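Local structure of putative Oleoyl-[acyl-carrier protein] thioesterase (Lactobacillus plantarum, 2OWN) at residues R87-E99 with K129-V143. The protein probably hydrolyses the thioester of oleoyl-[acyl-carrier protein] to release the free fatty acid. Residues are numbered along the deposited sequence; the frame is centred on the assembly and turned at random.
Sequences RGSAYNPYFAYRE and KILPELVAPYQSEVV
The Y91 ring carries V135 CG1 over one face, a CH-pi contact 3.8 Å from the centroid. S140 O lies at the ring edge, near its plane. V142 CG2 comes within 3.3 Å of Y91 OH, and I130 CG2 approaches Y91 CD2 obliquely. Y91 chi1 (73°) sets CG between the backbone N and the carbonyl carbon, bringing the ring against V135, I130 and V142. The Y138 ring has R98 NH2 over its centre, 3.2 Å above the plane. In this cation-pi contact the guanidinium stands steeply on the ring, planes 76° apart. G88 CA lies over one face of that guanidinium, offset toward its rim. Y138 OH shares a hydrogen bond with S46 OG of helix 31-48.

The backbones join as a parallel pair, A90 with E141 and Y91 with V142. E141 N donates to S89 O, Y91 N to E141 O, and V143 N to Y91 O. S140 OG donates to G88 O at 2.7 Å, from above the carbonyl plane. I130 N reaches P93 O at 2.8 Å in a nearly straight bond (174°). I130 CD1 packs on A96 CB and, with CG1, covers Y94 O, which has no polar partner. An alanine in place of Y91 would probably leave V135 CG1 and V142 CG2 without their aromatic partner and open a gap beside I130.

The contact ties the chain after strand 127-128 to the hairpin of strands 81-91 and 95-103 in the N-terminal hotdog domain. Backbone bonds fix the alignment, apolar groups surround Y91, and Y138 probably stabilises the positive charge of R98.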
loop_
_atom_site.group_PDB
_atom_site.type_symbol
_atom_site.label_atom_id
_atom_site.label_comp_id
_atom_site.label_asym_id
_atom_site.label_seq_id
_atom_site.Cartn_x
_atom_site.Cartn_y
_atom_site.Cartn_z
ATOM N N ARG B 87 6.874 -22.753 -0.224
ATOM C CA ARG B 87 7.724 -23.892 0.158
ATOM C C ARG B 87 9.203 -23.508 0.298
ATOM O O ARG B 87 9.766 -22.906 -0.622
ATOM C CB ARG B 87 7.553 -25.017 -0.884
ATOM C CG ARG B 87 8.356 -26.313 -0.636
ATOM C CD ARG B 87 7.926 -27.455 -1.564
ATOM N NE ARG B 87 8.270 -27.247 -2.979
ATOM C CZ ARG B 87 7.943 -28.050 -4.008
ATOM N NH1 ARG B 87 7.209 -29.165 -3.847
ATOM N NH2 ARG B 87 8.343 -27.721 -5.248
ATOM N N GLY B 88 9.816 -23.867 1.438
ATOM C CA GLY B 88 11.248 -23.664 1.724
ATOM C C GLY B 88 11.781 -24.965 1.136
ATOM O O GLY B 88 11.950 -25.950 1.848
ATOM N N SER B 89 11.983 -24.945 -0.181
ATOM C CA SER B 89 12.394 -26.111 -0.987
ATOM C C SER B 89 13.728 -26.755 -0.632
ATOM O O SER B 89 13.785 -27.978 -0.427
ATOM C CB SER B 89 12.385 -25.729 -2.472
ATOM O OG SER B 89 11.087 -25.302 -2.826
ATOM N N ALA B 90 14.777 -25.933 -0.558
ATOM C CA ALA B 90 16.136 -26.414 -0.246
ATOM C C ALA B 90 17.102 -25.330 0.242
ATOM O O ALA B 90 16.739 -24.148 0.302
ATOM C CB ALA B 90 16.707 -27.111 -1.475
ATOM N N TYR B 91 18.306 -25.760 0.638
ATOM C CA TYR B 91 19.378 -24.858 1.107
ATOM C C TYR B 91 20.778 -25.510 1.075
ATOM O O TYR B 91 20.887 -26.741 1.071
ATOM C CB TYR B 91 19.088 -24.363 2.541
ATOM C CG TYR B 91 19.272 -25.414 3.637
ATOM C CD1 TYR B 91 18.340 -26.464 3.810
ATOM C CD2 TYR B 91 20.385 -25.359 4.516
ATOM C CE1 TYR B 91 18.520 -27.454 4.838
ATOM C CE2 TYR B 91 20.572 -26.338 5.549
ATOM C CZ TYR B 91 19.636 -27.378 5.700
ATOM O OH TYR B 91 19.805 -28.314 6.689
ATOM N N ASN B 92 21.810 -24.663 1.033
ATOM C CA ASN B 92 23.236 -25.060 1.092
ATOM C C ASN B 92 23.828 -24.306 2.342
ATOM O O ASN B 92 23.051 -23.620 3.032
ATOM C CB ASN B 92 23.923 -24.890 -0.302
ATOM C CG ASN B 92 24.194 -23.437 -0.726
ATOM O OD1 ASN B 92 23.882 -22.465 -0.046
ATOM N ND2 ASN B 92 24.802 -23.306 -1.900
ATOM N N PRO B 93 25.142 -24.455 2.676
ATOM C CA PRO B 93 25.746 -23.761 3.854
ATOM C C PRO B 93 25.485 -22.242 4.071
ATOM O O PRO B 93 25.403 -21.819 5.232
ATOM C CB PRO B 93 27.248 -24.006 3.651
ATOM C CG PRO B 93 27.290 -25.341 3.023
ATOM C CD PRO B 93 26.154 -25.320 2.034
ATOM N N TYR B 94 25.317 -21.482 2.978
ATOM C CA TYR B 94 25.066 -20.017 2.997
ATOM C C TYR B 94 23.725 -19.526 2.388
ATOM O O TYR B 94 23.116 -18.608 2.959
ATOM C CB TYR B 94 26.242 -19.298 2.318
ATOM C CG TYR B 94 27.545 -19.449 3.073
ATOM C CD1 TYR B 94 28.418 -20.533 2.817
ATOM C CD2 TYR B 94 27.913 -18.517 4.077
ATOM C CE1 TYR B 94 29.652 -20.682 3.541
ATOM C CE2 TYR B 94 29.141 -18.653 4.809
ATOM C CZ TYR B 94 30.002 -19.736 4.533
ATOM O OH TYR B 94 31.180 -19.873 5.234
ATOM N N PHE B 95 23.280 -20.140 1.279
ATOM C CA PHE B 95 22.044 -19.760 0.539
ATOM C C PHE B 95 20.851 -20.718 0.732
ATOM O O PHE B 95 21.044 -21.936 0.785
ATOM C CB PHE B 95 22.348 -19.643 -0.965
ATOM C CG PHE B 95 23.513 -18.747 -1.275
ATOM C CD1 PHE B 95 23.343 -17.351 -1.349
ATOM C CD2 PHE B 95 24.802 -19.292 -1.471
ATOM C CE1 PHE B 95 24.451 -16.486 -1.627
ATOM C CE2 PHE B 95 25.927 -18.450 -1.755
ATOM C CZ PHE B 95 25.746 -17.037 -1.833
ATOM N N ALA B 96 19.642 -20.142 0.835
ATOM C CA ALA B 96 18.359 -20.855 0.998
ATOM C C ALA B 96 17.487 -20.589 -0.236
ATOM O O ALA B 96 17.321 -19.430 -0.610
ATOM C CB ALA B 96 17.649 -20.386 2.250
ATOM N N TYR B 97 16.932 -21.651 -0.838
ATOM C CA TYR B 97 16.072 -21.591 -2.041
ATOM C C TYR B 97 14.589 -21.696 -1.634
ATOM O O TYR B 97 14.180 -22.742 -1.128
ATOM C CB TYR B 97 16.480 -22.700 -3.025
ATOM C CG TYR B 97 15.673 -22.767 -4.308
ATOM C CD1 TYR B 97 15.733 -21.713 -5.253
ATOM C CD2 TYR B 97 14.882 -23.905 -4.621
ATOM C CE1 TYR B 97 14.985 -21.769 -6.476
ATOM C CE2 TYR B 97 14.135 -23.978 -5.844
ATOM C CZ TYR B 97 14.193 -22.903 -6.762
ATOM O OH TYR B 97 13.478 -22.975 -7.930
ATOM N N ARG B 98 13.812 -20.623 -1.870
ATOM C CA ARG B 98 12.378 -20.542 -1.529
ATOM C C ARG B 98 11.503 -20.271 -2.763
ATOM O O ARG B 98 11.761 -19.313 -3.509
ATOM C CB ARG B 98 12.181 -19.475 -0.457
ATOM C CG ARG B 98 10.732 -19.248 0.029
ATOM C CD ARG B 98 10.690 -18.422 1.317
ATOM N NE ARG B 98 11.052 -19.273 2.456
ATOM C CZ ARG B 98 10.214 -19.945 3.261
ATOM N NH1 ARG B 98 8.876 -19.888 3.140
ATOM N NH2 ARG B 98 10.736 -20.691 4.240
ATOM N N GLU B 99 10.469 -21.107 -2.938
ATOM C CA GLU B 99 9.502 -21.035 -4.041
ATOM C C GLU B 99 8.115 -20.574 -3.563
ATOM O O GLU B 99 7.722 -20.875 -2.424
ATOM C CB GLU B 99 9.373 -22.387 -4.722
ATOM C CG GLU B 99 10.595 -22.793 -5.520
ATOM C CD GLU B 99 10.427 -24.161 -6.103
ATOM O OE1 GLU B 99 10.725 -25.162 -5.420
ATOM O OE2 GLU B 99 10.069 -24.253 -7.285
ATOM N N LYS B 129 26.759 -18.350 8.246
ATOM C CA LYS B 129 26.297 -19.678 7.773
ATOM C C LYS B 129 24.844 -19.922 8.202
ATOM O O LYS B 129 24.407 -19.391 9.241
ATOM C CB LYS B 129 27.185 -20.813 8.302
ATOM C CG LYS B 129 28.638 -20.735 7.866
ATOM C CD LYS B 129 29.447 -21.875 8.448
ATOM C CE LYS B 129 30.897 -21.809 8.004
ATOM N NZ LYS B 129 31.709 -22.915 8.582
ATOM N N ILE B 130 24.104 -20.703 7.403
ATOM C CA ILE B 130 22.693 -21.030 7.692
ATOM C C ILE B 130 22.628 -22.038 8.852
ATOM O O ILE B 130 23.271 -23.093 8.788
ATOM C CB ILE B 130 21.913 -21.582 6.458
ATOM C CG1 ILE B 130 21.892 -20.548 5.324
ATOM C CG2 ILE B 130 20.467 -21.957 6.832
ATOM C CD1 ILE B 130 21.115 -20.975 4.091
ATOM N N LEU B 131 21.856 -21.692 9.889
ATOM C CA LEU B 131 21.647 -22.528 11.070
ATOM C C LEU B 131 20.579 -23.564 10.676
ATOM O O LEU B 131 19.484 -23.139 10.267
ATOM C CB LEU B 131 21.157 -21.702 12.271
ATOM C CG LEU B 131 22.030 -20.542 12.761
ATOM C CD1 LEU B 131 21.306 -19.765 13.855
ATOM C CD2 LEU B 131 23.398 -21.011 13.253
ATOM N N PRO B 132 20.886 -24.898 10.743
ATOM C CA PRO B 132 19.868 -25.923 10.380
ATOM C C PRO B 132 18.572 -25.926 11.237
ATOM O O PRO B 132 17.546 -26.368 10.727
ATOM C CB PRO B 132 20.638 -27.252 10.488
ATOM C CG PRO B 132 21.750 -26.971 11.388
ATOM C CD PRO B 132 22.153 -25.557 11.123
ATOM N N GLU B 133 18.637 -25.463 12.496
ATOM C CA GLU B 133 17.449 -25.349 13.390
ATOM C C GLU B 133 16.392 -24.354 12.853
ATOM O O GLU B 133 15.195 -24.594 13.020
ATOM C CB GLU B 133 17.835 -24.984 14.841
ATOM C CG GLU B 133 18.516 -23.601 15.050
ATOM C CD GLU B 133 18.915 -23.307 16.500
ATOM O OE1 GLU B 133 18.532 -24.051 17.434
ATOM O OE2 GLU B 133 19.618 -22.295 16.705
ATOM N N LEU B 134 16.848 -23.254 12.235
ATOM C CA LEU B 134 15.961 -22.225 11.628
ATOM C C LEU B 134 15.390 -22.603 10.228
ATOM O O LEU B 134 14.502 -21.897 9.739
ATOM C CB LEU B 134 16.670 -20.859 11.560
ATOM C CG LEU B 134 17.251 -20.308 12.875
ATOM C CD1 LEU B 134 17.923 -18.971 12.622
ATOM C CD2 LEU B 134 16.210 -20.163 13.984
ATOM N N VAL B 135 15.921 -23.666 9.595
ATOM C CA VAL B 135 15.485 -24.204 8.279
ATOM C C VAL B 135 14.788 -25.592 8.378
ATOM O O VAL B 135 13.892 -25.862 7.567
ATOM C CB VAL B 135 16.680 -24.233 7.275
ATOM C CG1 VAL B 135 16.274 -24.745 5.890
ATOM C CG2 VAL B 135 17.235 -22.843 7.111
ATOM N N ALA B 136 15.209 -26.448 9.330
ATOM C CA ALA B 136 14.636 -27.819 9.574
ATOM C C ALA B 136 13.092 -27.926 9.615
ATOM O O ALA B 136 12.560 -28.839 8.965
ATOM C CB ALA B 136 15.232 -28.472 10.842
ATOM N N PRO B 137 12.378 -27.029 10.369
ATOM C CA PRO B 137 10.888 -27.022 10.405
ATOM C C PRO B 137 10.188 -26.913 9.022
ATOM O O PRO B 137 9.078 -27.414 8.884
ATOM C CB PRO B 137 10.563 -25.810 11.289
ATOM C CG PRO B 137 11.716 -25.687 12.169
ATOM C CD PRO B 137 12.901 -26.015 11.307
ATOM N N TYR B 138 10.837 -26.278 8.035
ATOM C CA TYR B 138 10.309 -26.187 6.655
ATOM C C TYR B 138 10.478 -27.517 5.868
ATOM O O TYR B 138 9.862 -27.662 4.807
ATOM C CB TYR B 138 10.987 -25.072 5.830
ATOM C CG TYR B 138 11.003 -23.696 6.464
ATOM C CD1 TYR B 138 9.799 -23.046 6.832
ATOM C CD2 TYR B 138 12.223 -22.998 6.643
ATOM C CE1 TYR B 138 9.819 -21.734 7.432
ATOM C CE2 TYR B 138 12.258 -21.695 7.217
ATOM C CZ TYR B 138 11.057 -21.068 7.601
ATOM O OH TYR B 138 11.118 -19.817 8.154
ATOM N N GLN B 139 11.322 -28.441 6.369
ATOM C CA GLN B 139 11.648 -29.750 5.765
ATOM C C GLN B 139 12.416 -29.561 4.425
ATOM O O GLN B 139 12.245 -30.333 3.485
ATOM C CB GLN B 139 10.401 -30.661 5.660
ATOM C CG GLN B 139 9.705 -30.905 7.016
ATOM C CD GLN B 139 8.513 -31.864 6.961
ATOM O OE1 GLN B 139 8.184 -32.435 5.917
ATOM N NE2 GLN B 139 7.859 -32.039 8.105
ATOM N N SER B 140 13.319 -28.569 4.407
ATOM C CA SER B 140 14.123 -28.204 3.227
ATOM C C SER B 140 15.250 -29.217 3.015
ATOM O O SER B 140 15.884 -29.616 4.005
ATOM C CB SER B 140 14.751 -26.813 3.412
ATOM O OG SER B 140 13.795 -25.829 3.751
ATOM N N GLU B 141 15.497 -29.632 1.760
ATOM C CA GLU B 141 16.577 -30.605 1.469
ATOM C C GLU B 141 17.945 -29.906 1.449
ATOM O O GLU B 141 18.049 -28.759 0.994
ATOM C CB GLU B 141 16.365 -31.417 0.177
ATOM C CG GLU B 141 16.356 -30.678 -1.173
ATOM C CD GLU B 141 16.385 -31.626 -2.393
ATOM O OE1 GLU B 141 16.252 -32.872 -2.263
ATOM O OE2 GLU B 141 16.562 -31.108 -3.518
ATOM N N VAL B 142 18.972 -30.616 1.930
ATOM C CA VAL B 142 20.356 -30.123 1.984
ATOM C C VAL B 142 20.968 -30.426 0.611
ATOM O O VAL B 142 20.972 -31.593 0.193
ATOM C CB VAL B 142 21.184 -30.794 3.120
ATOM C CG1 VAL B 142 22.610 -30.233 3.176
ATOM C CG2 VAL B 142 20.490 -30.607 4.473
ATOM N N VAL B 143 21.495 -29.390 -0.055
ATOM C CA VAL B 143 22.107 -29.487 -1.403
ATOM C C VAL B 143 23.501 -28.843 -1.491
ATOM O O VAL B 143 23.973 -28.190 -0.551
ATOM C CB VAL B 143 21.159 -28.880 -2.482
ATOM C CG1 VAL B 143 19.870 -29.686 -2.561
ATOM C CG2 VAL B 143 20.862 -27.405 -2.211
HETATM O O HOH W 1 8.604 -25.602 3.320
HETATM O O HOH W 2 14.541 -23.494 2.035
#